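Local atomic coordinates of 2-hydroxyisocaproyl-CoA dehydratase activator (Clostridium difficile, PDB entry 4EHU), a protein that couples hydrolysis of ATP to the transfer of one electron from its [4Fe-4S] cluster to (R)-2-hydroxyisocaproyl-CoA dehydratase, activating that enzyme for L-leucine fermentation. Residues A[15-20]-A[48-53]; A[56-61]-A[258-263]; A[85-88]-A[93-96]; A[137-142]-A[174-179]. One frame throughout, in Å; residues are numbered along the deposited sequence. Where two conformers were deposited one is given.

Interaction 1. Residues A[15-20]-A[48-53]; sequences GVILKN and GKTGLA
Ile17 on strand 13-19 faces Thr50 at the end of helix 38-50 with 8.7 Å between their CA atoms, so that the backbones stay apart and only side chains meet. The tip of Ile17 does most of the touching. CG1 stands anti to the carbonyl carbon and chi2 is extended (-179°), which carries Ile17 CD1 straight out from the strand until it lies 3.9 Å from Thr50 CG2, the two methyls tip to tip. Leu52 comes in at a slant, its CD1 4.1 Å from Ile17 CD1 and 4.2 Å from Ile17 CG2, so one leucine methyl touches both branches of the isoleucine. Thr50 OG1 has other work: it accepts from Leu52 N at 3.0 Å in an ST turn and is also hydrogen-bonded to Leu46 O. Gly51, with positive phi, is the first residue to leave the helix, and the ST turn places Leu52 beside Thr50. The contact packs the C-terminal end of helix 38-50 on a sheet of the actin-type ATPase fold. Strands 2-8 and 23-30 flank strand 13-19, with Tyr2, Met4 and Val25 packed on Ile17 and Ala26 on Thr50, while helix 243-261 meets Val16 and Leu18.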
loop_
_atom_site.group_PDB
_atom_site.type_symbol
_atom_site.label_atom_id
_atom_site.label_comp_id
_atom_site.label_asym_id
_atom_site.label_seq_id
_atom_site.Cartn_x
_atom_site.Cartn_y
_atom_site.Cartn_z
ATOM N N GLY A 15 -11.785 2.534 25.635
ATOM C CA GLY A 15 -12.966 2.537 26.489
ATOM C C GLY A 15 -13.059 3.794 27.336
ATOM O O GLY A 15 -12.044 4.351 27.749
ATOM N N VAL A 16 -14.283 4.237 27.595
ATOM C CA VAL A 16 -14.533 5.382 28.469
ATOM C C VAL A 16 -15.707 5.040 29.368
ATOM O O VAL A 16 -16.688 4.472 28.887
ATOM C CB VAL A 16 -14.913 6.638 27.655
ATOM C CG1 VAL A 16 -15.454 7.719 28.567
ATOM C CG2 VAL A 16 -13.685 7.159 26.851
ATOM N N ILE A 17 -15.592 5.351 30.662
ATOM C CA ILE A 17 -16.750 5.366 31.548
ATOM C C ILE A 17 -17.085 6.822 31.833
ATOM O O ILE A 17 -16.223 7.605 32.254
ATOM C CB ILE A 17 -16.500 4.620 32.884
ATOM C CG1 ILE A 17 -16.271 3.130 32.625
ATOM C CG2 ILE A 17 -17.695 4.816 33.829
ATOM C CD1 ILE A 17 -16.045 2.304 33.875
ATOM N N LEU A 18 -18.339 7.178 31.585
ATOM C CA LEU A 18 -18.815 8.552 31.714
ATOM C C LEU A 18 -19.859 8.615 32.823
ATOM O O LEU A 18 -20.754 7.770 32.895
ATOM C CB LEU A 18 -19.437 8.992 30.390
ATOM C CG LEU A 18 -19.924 10.429 30.223
ATOM C CD1 LEU A 18 -18.747 11.403 30.146
ATOM C CD2 LEU A 18 -20.755 10.519 28.954
ATOM N N LYS A 19 -19.740 9.615 33.687
ATOM C CA LYS A 19 -20.654 9.773 34.815
ATOM C C LYS A 19 -21.654 10.880 34.507
ATOM O O LYS A 19 -21.260 12.006 34.194
ATOM C CB LYS A 19 -19.871 10.124 36.081
ATOM C CG LYS A 19 -20.698 10.069 37.383
ATOM C CD LYS A 19 -19.855 10.491 38.571
ATOM C CE LYS A 19 -20.679 10.509 39.848
ATOM N NZ LYS A 19 -19.848 10.855 41.037
ATOM N N ASN A 20 -22.937 10.541 34.583
ATOM C CA ASN A 20 -24.029 11.482 34.341
ATOM C C ASN A 20 -23.849 12.258 33.050
ATOM O O ASN A 20 -24.200 13.433 32.970
ATOM C CB ASN A 20 -24.179 12.450 35.514
ATOM C CG ASN A 20 -24.518 11.741 36.800
ATOM O OD1 ASN A 20 -23.968 12.044 37.862
ATOM N ND2 ASN A 20 -25.416 10.774 36.710
ATOM N N GLY A 48 -11.135 -1.948 37.059
ATOM C CA GLY A 48 -10.117 -1.894 38.089
ATOM C C GLY A 48 -9.920 -0.480 38.601
ATOM O O GLY A 48 -9.839 -0.247 39.807
ATOM N N LYS A 49 -9.853 0.468 37.676
ATOM C CA LYS A 49 -9.645 1.868 38.022
ATOM C C LYS A 49 -10.791 2.404 38.862
ATOM O O LYS A 49 -10.576 3.080 39.867
ATOM C CB LYS A 49 -9.537 2.726 36.761
ATOM C CG LYS A 49 -8.336 2.448 35.881
ATOM C CD LYS A 49 -8.261 3.481 34.771
ATOM C CE LYS A 49 -7.304 3.069 33.666
ATOM N NZ LYS A 49 -6.781 4.261 32.949
ATOM N N THR A 50 -12.013 2.109 38.433
ATOM C CA THR A 50 -13.200 2.726 39.012
ATOM C C THR A 50 -13.760 1.933 40.187
ATOM O O THR A 50 -14.524 2.464 40.990
ATOM C CB THR A 50 -14.315 2.852 37.967
ATOM O OG1 THR A 50 -14.729 1.545 37.556
ATOM C CG2 THR A 50 -13.833 3.643 36.748
ATOM N N GLY A 51 -13.386 0.662 40.278
ATOM C CA GLY A 51 -13.961 -0.225 41.271
ATOM C C GLY A 51 -15.401 -0.561 40.934
ATOM O O GLY A 51 -16.152 -1.048 41.779
ATOM N N LEU A 52 -15.787 -0.297 39.691
ATOM C CA LEU A 52 -17.135 -0.593 39.229
ATOM C C LEU A 52 -17.191 -1.994 38.629
ATOM O O LEU A 52 -16.158 -2.603 38.355
ATOM C CB LEU A 52 -17.580 0.442 38.187
ATOM C CG LEU A 52 -17.755 1.880 38.691
ATOM C CD1 LEU A 52 -17.885 2.864 37.521
ATOM C CD2 LEU A 52 -18.960 1.976 39.626
ATOM N N ALA A 53 -18.403 -2.502 38.443
ATOM C CA ALA A 53 -18.612 -3.782 37.779
ATOM C C ALA A 53 -19.657 -3.605 36.687
ATOM O O ALA A 53 -20.323 -2.575 36.623
ATOM C CB ALA A 53 -19.057 -4.832 38.776
#

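Interaction 2. Residues A[56-61]-A[258-263]; sequences DIKKVV and ESQKEV
Lys59 and Ser259 meet through the end of a lysine chain that reaches from a sheet strand to the last turn of a long helix. From CB, the Lys59 chain sets out with CG anti to the carbonyl carbon, bends once at chi2 (-73°), and then runs extended through CD and CE to NZ. Of its atoms only the last two come close to residues 258-263; the Lys59 side chain also touches Ala256. Lys59 CE is the first atom to arrive, 3.5 Å from Ser259 OG, and Lys59 NZ follows at 3.4 Å from the same oxygen, where it gives a weak hydrogen bond. Ser259 OG has a second, likewise weak, bond to Glu255 O one turn back, so the hydroxyl is loosely held from both the helix and the lysine. The pair joins strand 57-63 of an actin-fold sheet to the C-terminal end of helix 243-261, along which Ala248, Ala252 and Ala256 pack against the side chains of this strand. Lys58 comes to the next position of the helix by a different path. Its CG is anti to the backbone N and its chain bends at chi2 and chi4, bringing Lys58 NZ obliquely across Gln260, 3.4 Å from Gln260 CG. The ammonium thus rests against the aliphatic part of the glutamine, with Gln260 NE2 4.0 Å away from Lys58 NZ. Met1 packs on Gln260 as well.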
loop_
_atom_site.group_PDB
_atom_site.type_symbol
_atom_site.label_atom_id
_atom_site.label_comp_id
_atom_site.label_asym_id
_atom_site.label_seq_id
_atom_site.Cartn_x
_atom_site.Cartn_y
_atom_site.Cartn_z
ATOM N N ASP A 56 -23.017 -2.075 37.380
ATOM C CA ASP A 56 -23.089 -0.647 37.687
ATOM C C ASP A 56 -23.225 0.236 36.442
ATOM O O ASP A 56 -23.518 1.423 36.553
ATOM C CB ASP A 56 -21.852 -0.213 38.472
ATOM C CG ASP A 56 -21.729 -0.921 39.798
ATOM O OD1 ASP A 56 -22.459 -0.551 40.740
ATOM O OD2 ASP A 56 -20.900 -1.846 39.897
ATOM N N ILE A 57 -22.995 -0.330 35.267
ATOM C CA ILE A 57 -23.066 0.445 34.019
ATOM C C ILE A 57 -24.478 0.326 33.436
ATOM O O ILE A 57 -24.921 -0.766 33.081
ATOM C CB ILE A 57 -22.034 -0.047 32.986
ATOM C CG1 ILE A 57 -20.682 -0.296 33.661
ATOM C CG2 ILE A 57 -21.881 0.975 31.842
ATOM C CD1 ILE A 57 -20.093 0.948 34.330
ATOM N N LYS A 58 -25.187 1.450 33.351
ATOM C CA LYS A 58 -26.590 1.447 32.937
ATOM C C LYS A 58 -26.775 1.137 31.449
ATOM O O LYS A 58 -27.675 0.374 31.098
ATOM C CB LYS A 58 -27.256 2.780 33.291
ATOM C CG LYS A 58 -28.697 2.902 32.833
ATOM C CD LYS A 58 -29.651 2.952 34.018
ATOM C CE LYS A 58 -31.110 3.000 33.579
ATOM N NZ LYS A 58 -31.476 4.288 32.919
ATOM N N LYS A 59 -25.938 1.742 30.589
ATOM C CA LYS A 59 -25.922 1.455 29.154
ATOM C C LYS A 59 -24.487 1.392 28.633
ATOM O O LYS A 59 -23.603 2.124 29.104
ATOM C CB LYS A 59 -26.666 2.528 28.351
ATOM C CG LYS A 59 -28.150 2.665 28.692
ATOM C CD LYS A 59 -28.977 1.510 28.165
ATOM C CE LYS A 59 -30.465 1.785 28.369
ATOM N NZ LYS A 59 -31.350 0.680 27.894
ATOM N N VAL A 60 -24.280 0.511 27.666
ATOM C CA VAL A 60 -23.004 0.351 26.992
ATOM C C VAL A 60 -23.218 0.499 25.498
ATOM O O VAL A 60 -24.118 -0.117 24.941
ATOM C CB VAL A 60 -22.412 -1.053 27.246
ATOM C CG1 VAL A 60 -21.088 -1.218 26.496
ATOM C CG2 VAL A 60 -22.231 -1.293 28.740
ATOM N N VAL A 61 -22.397 1.316 24.847
ATOM C CA VAL A 61 -22.419 1.400 23.384
ATOM C C VAL A 61 -21.049 1.033 22.842
ATOM O O VAL A 61 -20.027 1.441 23.390
ATOM C CB VAL A 61 -22.811 2.810 22.889
ATOM C CG1 VAL A 61 -22.519 2.965 21.386
ATOM C CG2 VAL A 61 -24.283 3.102 23.204
ATOM N N GLU A 258 -33.271 8.097 27.761
ATOM C CA GLU A 258 -34.495 7.709 27.071
ATOM C C GLU A 258 -35.281 6.707 27.914
ATOM O O GLU A 258 -36.501 6.818 28.058
ATOM C CB GLU A 258 -34.174 7.089 25.723
ATOM C CG GLU A 258 -35.397 6.786 24.885
ATOM C CD GLU A 258 -35.033 6.287 23.509
ATOM O OE1 GLU A 258 -33.930 6.627 23.032
ATOM O OE2 GLU A 258 -35.841 5.550 22.908
ATOM N N SER A 259 -34.577 5.721 28.463
ATOM C CA SER A 259 -35.201 4.735 29.363
ATOM C C SER A 259 -35.820 5.339 30.627
ATOM O O SER A 259 -36.875 4.887 31.098
ATOM C CB SER A 259 -34.173 3.688 29.776
ATOM O OG SER A 259 -33.794 2.897 28.669
ATOM N N GLN A 260 -35.150 6.331 31.202
ATOM C CA GLN A 260 -35.658 6.984 32.394
ATOM C C GLN A 260 -36.922 7.777 32.069
ATOM O O GLN A 260 -37.889 7.771 32.834
ATOM C CB GLN A 260 -34.585 7.881 33.009
ATOM C CG GLN A 260 -33.387 7.095 33.525
ATOM C CD GLN A 260 -32.408 7.948 34.304
ATOM O OE1 GLN A 260 -32.133 9.095 33.944
ATOM N NE2 GLN A 260 -31.870 7.387 35.380
ATOM N N LYS A 261 -36.924 8.435 30.917
ATOM C CA LYS A 261 -38.037 9.297 30.545
ATOM C C LYS A 261 -39.300 8.525 30.168
ATOM O O LYS A 261 -40.380 9.109 30.090
ATOM C CB LYS A 261 -37.631 10.232 29.404
ATOM C CG LYS A 261 -37.129 11.587 29.877
ATOM C CD LYS A 261 -36.836 12.505 28.704
ATOM C CE LYS A 261 -35.428 13.062 28.778
ATOM N NZ LYS A 261 -34.889 13.368 27.425
ATOM N N GLU A 262 -39.188 7.223 29.936
ATOM C CA GLU A 262 -40.375 6.453 29.572
ATOM C C GLU A 262 -41.028 5.769 30.780
ATOM O O GLU A 262 -41.878 4.884 30.624
ATOM C CB GLU A 262 -40.061 5.442 28.473
ATOM C CG GLU A 262 -39.161 4.302 28.879
ATOM C CD GLU A 262 -38.702 3.499 27.679
ATOM O OE1 GLU A 262 -39.073 3.872 26.546
ATOM O OE2 GLU A 262 -37.973 2.502 27.862
ATOM N N VAL A 263 -40.636 6.182 31.985
ATOM C CA VAL A 263 -41.328 5.750 33.201
ATOM C C VAL A 263 -41.525 6.959 34.094
ATOM O O VAL A 263 -40.922 8.017 33.851
ATOM C CB VAL A 263 -40.531 4.680 33.979
ATOM C CG1 VAL A 263 -40.145 3.527 33.056
ATOM C CG2 VAL A 263 -39.287 5.296 34.621
#

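Interaction 3. Residues A[85-88]-A[93-96]; sequences RGVN and ETRT
The turn that leads from helix 79-90 into strand 96-100, the first strand of the second sheet in this actin-fold ATPase, folds back so that Thr94 rests on the last turns of the helix it has just left. Val87 supplies the apolar half of the contact, its CG1 anti to the backbone N (chi1 169°). The two side chains cross at about a right angle, and Val87 CG1 lies 3.6 Å from Thr94 OG1 and 3.8 Å from Thr94 CG2, so it touches both branches. The hydroxyl is engaged elsewhere, in a hydrogen bond with Ile91 O. Val211 and Val213 of strand 210-213 pack on Val87, and Val211 also touches Thr94. Asn88 forms the polar half, mostly through water. Its OD1 comes within 3.8 Å of Thr94 CB, and two waters bridge it to the threonine backbone. One donates to Asn88 OD1 and accepts from Thr94 N at 3.0 Å; the other donates both to Asn88 OD1 and, at 2.7 Å, to Thr94 O. Thr94 O has a further partner in Arg95 NH1, 3.1 Å away and well above the carbonyl plane, though the oxygen itself lies in the guanidinium plane. The amide oxygen of Asn88 thus receives two water protons, while Thr94 O is gripped by a water and an arginine. The waters let a single side-chain oxygen serve the N-H and the C=O of one residue together, linking Thr94, in the loop before strand 96-100, to the helix without a direct polar bond between them.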
loop_
_atom_site.group_PDB
_atom_site.type_symbol
_atom_site.label_atom_id
_atom_site.label_comp_id
_atom_site.label_asym_id
_atom_site.label_seq_id
_atom_site.Cartn_x
_atom_site.Cartn_y
_atom_site.Cartn_z
ATOM N N ARG A 85 -19.762 12.942 17.808
ATOM C CA ARG A 85 -20.401 13.230 19.088
ATOM C C ARG A 85 -19.349 13.534 20.146
ATOM O O ARG A 85 -19.495 14.481 20.937
ATOM C CB ARG A 85 -21.250 12.015 19.496
ATOM C CG ARG A 85 -21.985 12.184 20.839
ATOM C CD ARG A 85 -23.033 13.286 20.771
ATOM N NE ARG A 85 -23.680 13.499 22.070
ATOM C CZ ARG A 85 -24.631 12.717 22.562
ATOM N NH1 ARG A 85 -25.058 11.675 21.860
ATOM N NH2 ARG A 85 -25.166 12.980 23.760
ATOM N N GLY A 86 -18.296 12.719 20.171
ATOM C CA GLY A 86 -17.210 12.900 21.120
ATOM C C GLY A 86 -16.498 14.238 20.927
ATOM O O GLY A 86 -16.294 14.996 21.891
ATOM N N VAL A 87 -16.153 14.549 19.686
ATOM C CA VAL A 87 -15.477 15.807 19.401
ATOM C C VAL A 87 -16.383 16.991 19.759
ATOM O O VAL A 87 -15.934 17.944 20.371
ATOM C CB VAL A 87 -15.057 15.885 17.926
ATOM C CG1 VAL A 87 -14.603 17.295 17.568
ATOM C CG2 VAL A 87 -13.961 14.876 17.659
ATOM N N ASN A 88 -17.645 16.952 19.354
ATOM C CA ASN A 88 -18.534 18.087 19.626
ATOM C C ASN A 88 -18.727 18.340 21.129
ATOM O O ASN A 88 -18.995 19.462 21.537
ATOM C CB ASN A 88 -19.884 17.902 18.961
ATOM C CG ASN A 88 -19.824 18.078 17.473
ATOM O OD1 ASN A 88 -19.113 18.950 16.966
ATOM N ND2 ASN A 88 -20.581 17.246 16.751
ATOM N N GLU A 93 -17.888 24.448 17.954
ATOM C CA GLU A 93 -17.772 25.058 16.638
ATOM C C GLU A 93 -16.934 24.185 15.703
ATOM O O GLU A 93 -16.271 24.703 14.819
ATOM C CB GLU A 93 -17.116 26.432 16.753
ATOM C CG GLU A 93 -17.756 27.319 17.809
ATOM C CD GLU A 93 -19.243 27.472 17.599
ATOM O OE1 GLU A 93 -19.679 27.491 16.430
ATOM O OE2 GLU A 93 -19.978 27.561 18.603
ATOM N N THR A 94 -16.969 22.870 15.905
ATOM C CA THR A 94 -16.218 21.972 15.014
ATOM C C THR A 94 -16.962 21.723 13.694
ATOM O O THR A 94 -18.149 21.380 13.695
ATOM C CB THR A 94 -15.940 20.612 15.677
ATOM O OG1 THR A 94 -15.079 20.780 16.802
ATOM C CG2 THR A 94 -15.240 19.679 14.678
ATOM N N ARG A 95 -16.252 21.867 12.570
ATOM C CA ARG A 95 -16.851 21.648 11.249
ATOM C C ARG A 95 -16.081 20.649 10.387
ATOM O O ARG A 95 -16.643 20.092 9.436
ATOM C CB ARG A 95 -16.997 22.965 10.491
ATOM C CG ARG A 95 -17.857 24.016 11.213
ATOM C CD ARG A 95 -19.327 23.658 11.233
ATOM N NE ARG A 95 -20.136 24.700 11.864
ATOM C CZ ARG A 95 -20.460 24.734 13.156
ATOM N NH1 ARG A 95 -20.053 23.783 13.983
ATOM N NH2 ARG A 95 -21.200 25.727 13.628
ATOM N N THR A 96 -14.807 20.401 10.702
ATOM C CA THR A 96 -14.055 19.371 10.001
ATOM C C THR A 96 -13.388 18.456 11.020
ATOM O O THR A 96 -12.716 18.944 11.929
ATOM C CB THR A 96 -12.975 20.013 9.094
ATOM O OG1 THR A 96 -13.596 21.006 8.262
ATOM C CG2 THR A 96 -12.304 18.951 8.237
HETATM O O HOH W 1 -18.462 21.434 18.015
HETATM O O HOH W 2 -20.405 20.591 14.858
#

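Interaction 4. Residues A[137-142]-A[174-179]; sequences AKIIEV and SHLSEN
Leu176 reaches across to two neighbouring isoleucines, Ile139 and Ile140, and crosses the side chain of each at about a right angle. Its CG is anti to the carbonyl carbon (chi1 -65°), which projects the forked end toward helix 130-140, and the two methyls divide the partners. Leu176 CD1 lies 3.9 Å from Ile139 CG2 and also 3.7 Å from the carbonyl oxygen Ile139 O, so this methyl sits against both side chain and backbone. Leu176 CD2 meets Ile140 CG2 at 3.9 Å, and Ile140 CG2 is also 4.0 Å from Leu176 CD1. In both isoleucines the CG2 branch makes the contact. For Ile140 this follows from chi1 (65°), which places CG1 between the backbone N and the carbonyl carbon and leads the longer branch away from Leu176. Two helix ends are joined here, and each finishes in a Schellman motif: Glu141, with positive phi, is C-prime for the first, with Val142 N bonded to Ala137 O, and Asn179 plays the same part for helix 165-177. Ser177 OG adds a bond of 2.9 Å to Ser174 O, the oxygen that also accepts from Glu178 N on the same face of its carbonyl plane. Earlier in helix 165-177, Glu169 and Ile173 pack on Ile139 and Val172 on Ile140. Helix 182-204 also packs here, with Ile182 and Val186 against Ile140 and Ile185 against Leu176.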
loop_
_atom_site.group_PDB
_atom_site.type_symbol
_atom_site.label_atom_id
_atom_site.label_comp_id
_atom_site.label_asym_id
_atom_site.label_seq_id
_atom_site.Cartn_x
_atom_site.Cartn_y
_atom_site.Cartn_z
ATOM N N ALA A 137 8.317 3.341 11.709
ATOM C CA ALA A 137 8.908 3.403 13.049
ATOM C C ALA A 137 9.761 2.159 13.298
ATOM O O ALA A 137 10.845 2.244 13.891
ATOM C CB ALA A 137 7.812 3.520 14.112
ATOM N N LYS A 138 9.276 1.018 12.825
ATOM C CA LYS A 138 9.984 -0.245 12.981
ATOM C C LYS A 138 11.306 -0.215 12.225
ATOM O O LYS A 138 12.335 -0.664 12.728
ATOM C CB LYS A 138 9.111 -1.405 12.488
ATOM C CG LYS A 138 9.699 -2.792 12.690
ATOM C CD LYS A 138 8.742 -3.851 12.145
ATOM C CE LYS A 138 9.210 -5.270 12.455
ATOM N NZ LYS A 138 8.260 -6.305 11.938
ATOM N N ILE A 139 11.289 0.343 11.020
ATOM C CA ILE A 139 12.483 0.359 10.184
ATOM C C ILE A 139 13.561 1.288 10.721
ATOM O O ILE A 139 14.755 0.967 10.668
ATOM C CB ILE A 139 12.137 0.785 8.760
ATOM C CG1 ILE A 139 11.108 -0.173 8.186
ATOM C CG2 ILE A 139 13.386 0.793 7.886
ATOM C CD1 ILE A 139 10.454 0.358 6.958
ATOM N N ILE A 140 13.154 2.451 11.228
ATOM C CA ILE A 140 14.123 3.410 11.747
ATOM C C ILE A 140 14.432 3.130 13.220
ATOM O O ILE A 140 15.274 3.786 13.816
ATOM C CB ILE A 140 13.642 4.855 11.553
ATOM C CG1 ILE A 140 12.393 5.125 12.382
ATOM C CG2 ILE A 140 13.369 5.131 10.069
ATOM C CD1 ILE A 140 11.965 6.577 12.340
ATOM N N GLU A 141 13.756 2.129 13.774
ATOM C CA GLU A 141 13.980 1.650 15.133
ATOM C C GLU A 141 13.763 2.717 16.209
ATOM O O GLU A 141 14.603 2.927 17.075
ATOM C CB GLU A 141 15.365 1.007 15.241
ATOM C CG GLU A 141 15.527 -0.132 14.248
ATOM C CD GLU A 141 16.859 -0.840 14.355
ATOM O OE1 GLU A 141 17.778 -0.286 14.990
ATOM O OE2 GLU A 141 16.979 -1.952 13.800
ATOM N N VAL A 142 12.613 3.374 16.154
ATOM C CA VAL A 142 12.162 4.196 17.266
ATOM C C VAL A 142 10.702 3.875 17.521
ATOM O O VAL A 142 10.012 3.373 16.643
ATOM C CB VAL A 142 12.316 5.691 16.976
ATOM C CG1 VAL A 142 13.767 6.016 16.626
ATOM C CG2 VAL A 142 11.383 6.104 15.873
ATOM N N SER A 174 17.104 3.496 2.291
ATOM C CA SER A 174 18.219 4.117 1.593
ATOM C C SER A 174 18.721 5.346 2.328
ATOM O O SER A 174 19.925 5.599 2.382
ATOM C CB SER A 174 17.824 4.489 0.170
ATOM O OG SER A 174 17.666 3.319 -0.598
ATOM N N HIS A 175 17.794 6.120 2.880
ATOM C CA HIS A 175 18.168 7.292 3.653
ATOM C C HIS A 175 18.966 6.893 4.885
ATOM O O HIS A 175 19.932 7.562 5.242
ATOM C CB HIS A 175 16.937 8.090 4.062
ATOM C CG HIS A 175 16.321 8.888 2.954
ATOM N ND1 HIS A 175 17.039 9.772 2.176
ATOM C CD2 HIS A 175 15.033 8.985 2.543
ATOM C CE1 HIS A 175 16.226 10.359 1.315
ATOM N NE2 HIS A 175 15.002 9.895 1.514
ATOM N N LEU A 176 18.567 5.813 5.539
ATOM C CA LEU A 176 19.268 5.359 6.738
ATOM C C LEU A 176 20.681 4.899 6.366
ATOM O O LEU A 176 21.645 5.190 7.077
ATOM C CB LEU A 176 18.508 4.230 7.433
ATOM C CG LEU A 176 17.128 4.523 8.042
ATOM C CD1 LEU A 176 16.361 3.236 8.292
ATOM C CD2 LEU A 176 17.241 5.322 9.344
ATOM N N SER A 177 20.817 4.198 5.246
ATOM C CA SER A 177 22.143 3.744 4.824
ATOM C C SER A 177 23.001 4.934 4.399
ATOM O O SER A 177 24.229 4.918 4.535
ATOM C CB SER A 177 22.033 2.716 3.691
ATOM O OG SER A 177 21.743 3.341 2.453
ATOM N N GLU A 178 22.363 5.986 3.905
ATOM C CA GLU A 178 23.099 7.187 3.517
ATOM C C GLU A 178 23.369 8.120 4.699
ATOM O O GLU A 178 23.883 9.221 4.517
ATOM C CB GLU A 178 22.347 7.924 2.416
ATOM C CG GLU A 178 22.399 7.180 1.087
ATOM C CD GLU A 178 21.419 7.716 0.070
ATOM O OE1 GLU A 178 20.917 8.845 0.253
ATOM O OE2 GLU A 178 21.146 6.996 -0.915
ATOM N N ASN A 179 23.014 7.671 5.900
ATOM C CA ASN A 179 23.255 8.429 7.128
ATOM C C ASN A 179 22.567 9.796 7.188
ATOM O O ASN A 179 23.070 10.714 7.832
ATOM C CB ASN A 179 24.760 8.603 7.356
ATOM C CG ASN A 179 25.469 7.279 7.589
ATOM O OD1 ASN A 179 24.941 6.385 8.253
ATOM N ND2 ASN A 179 26.671 7.145 7.036
#

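In the fold
Interactions 1 and 2 are close neighbours, their centres about 16 Å apart, and both reach the sheet that contains strands 13-19 and 57-63; Ile17 CD1 and Ile57 CD1 pack at 4.3 Å where they meet. Interaction 3 belongs to the second sheet, which has the same strand order, and its centre is about 24 Å from that of interaction 1. Interaction 4 lies far off, about 52 Å from interaction 2 between centres and on the opposite side of the chain's centre, among helices near the iron-sulfur cluster. Along the chain interactions 1, 3 and 4 follow in series, while 3 and 4 fall inside the loop closed by interaction 2, whose helix 243-261 returns to the first sheet.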